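Local coordinates for protein SxtG (Microseira wollei, PDB 6U1R) that probably transfers an amidino group through a cysteine-bound intermediate during biosynthesis of the paralytic shellfish toxin saxitoxin, at residues Val300-Pro304 / Glu317-Leu321. Sequence-based numbering, arbitrary orientation.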
# COMPACT_ATOMS: atom_id res chain seq x y z
N VAL A 300 25.62 24.27 -11.54
CA VAL A 300 26.36 23.04 -11.86
C VAL A 300 27.33 22.73 -10.73
O VAL A 300 28.20 23.55 -10.39
CB VAL A 300 27.08 23.17 -13.21
CG1 VAL A 300 27.82 21.85 -13.56
CG2 VAL A 300 26.11 23.53 -14.34
N ALA A 301 27.20 21.54 -10.15
CA ALA A 301 28.01 21.18 -9.00
C ALA A 301 29.49 21.18 -9.38
O ALA A 301 29.86 20.76 -10.48
CB ALA A 301 27.63 19.79 -8.48
N PRO A 302 30.37 21.63 -8.48
CA PRO A 302 31.81 21.46 -8.71
C PRO A 302 32.21 20.01 -8.57
O PRO A 302 31.50 19.20 -7.97
CB PRO A 302 32.43 22.33 -7.61
CG PRO A 302 31.46 22.22 -6.48
CD PRO A 302 30.09 22.19 -7.15
N TYR A 303 33.36 19.68 -9.16
CA TYR A 303 33.96 18.35 -9.01
C TYR A 303 34.64 18.22 -7.65
O TYR A 303 35.36 19.15 -7.23
CB TYR A 303 34.95 18.10 -10.15
CG TYR A 303 34.26 17.86 -11.48
CD1 TYR A 303 33.79 18.92 -12.25
CD2 TYR A 303 34.06 16.58 -11.95
CE1 TYR A 303 33.14 18.69 -13.45
CE2 TYR A 303 33.43 16.35 -13.16
CZ TYR A 303 32.97 17.40 -13.90
OH TYR A 303 32.33 17.15 -15.08
N PRO A 304 34.43 17.12 -6.93
CA PRO A 304 34.93 17.04 -5.54
C PRO A 304 36.43 16.85 -5.42
O PRO A 304 37.00 17.24 -4.40
CB PRO A 304 34.17 15.82 -4.98
CG PRO A 304 33.92 14.98 -6.19
CD PRO A 304 33.61 15.94 -7.28
N GLU A 317 31.42 9.32 -5.66
CA GLU A 317 32.08 10.57 -5.35
C GLU A 317 31.11 11.74 -5.38
O GLU A 317 31.45 12.82 -4.89
CB GLU A 317 33.25 10.79 -6.31
CG GLU A 317 32.91 11.42 -7.63
CD GLU A 317 33.97 11.13 -8.68
OE1 GLU A 317 33.91 10.04 -9.29
OE2 GLU A 317 34.87 11.98 -8.87
N TRP A 318 29.90 11.55 -5.89
CA TRP A 318 28.94 12.64 -5.98
C TRP A 318 28.07 12.75 -4.74
O TRP A 318 27.06 13.46 -4.76
CB TRP A 318 28.10 12.50 -7.25
CG TRP A 318 28.98 12.71 -8.45
CD1 TRP A 318 29.44 11.76 -9.31
CD2 TRP A 318 29.59 13.95 -8.86
NE1 TRP A 318 30.26 12.33 -10.25
CE2 TRP A 318 30.38 13.67 -9.99
CE3 TRP A 318 29.53 15.28 -8.39
CZ2 TRP A 318 31.09 14.66 -10.66
CZ3 TRP A 318 30.24 16.26 -9.06
CH2 TRP A 318 31.02 15.94 -10.18
N ALA A 319 28.46 12.09 -3.65
CA ALA A 319 27.70 12.17 -2.41
C ALA A 319 27.56 13.61 -1.90
O ALA A 319 26.66 13.87 -1.09
CB ALA A 319 28.35 11.31 -1.33
N GLY A 320 28.42 14.53 -2.35
CA GLY A 320 28.38 15.90 -1.86
C GLY A 320 27.11 16.65 -2.21
O GLY A 320 26.78 17.64 -1.53
N LEU A 321 26.40 16.22 -3.27
CA LEU A 321 25.13 16.84 -3.65
C LEU A 321 23.97 16.49 -2.72
O LEU A 321 22.92 17.14 -2.81
CB LEU A 321 24.76 16.45 -5.09
CG LEU A 321 25.41 17.26 -6.22
CD1 LEU A 321 26.81 16.76 -6.51
CD2 LEU A 321 24.55 17.19 -7.47
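Segment 300-304, extended from A301 to Y303 and bending at P304, runs past the turn 317-321, with CA atoms 7.5 Å apart at A301 and L321 and 7.1 Å apart at P304 and E317, and no hydrogen bond joins the two. The indole of W318 reaches across, its CG anti to its own carbonyl carbon (chi1 -67°), which carries the six-membered ring in among Y303, P304 and the P302 carbonyl. Its rim, CH2 foremost, meets one face of Y303 in an offset edge-to-face pair, the planes at 66° and Y303 CD2 3.6 Å from W318 CH2. P304 CD sits over a face of the W318 six-membered ring, a CH-pi contact 4.1 Å from that ring's centroid, and P302 O lies at the indole edge, 3.4 Å from W318 CZ3. Both segments belong to the long loop between strands 297-300 and 324-325; AGAT-like amidinotransferases have a five-bladed alpha/beta-propeller (pentein) fold. A 3-10 turn, 319-321, ends the second segment, where L321 N donates a hydrogen bond to W318 O. L321 CD1 packs on A301 CB at 3.7 Å, M340 and L278 touch both residues, and the L321 side chain lies about 10 Å from that of C368, predicted to carry the amidino intermediate. P304 CG rests against E317 O, while Y303 OH is hydrogen-bonded to E282 and F283 adds another edge-to-face partner for W318.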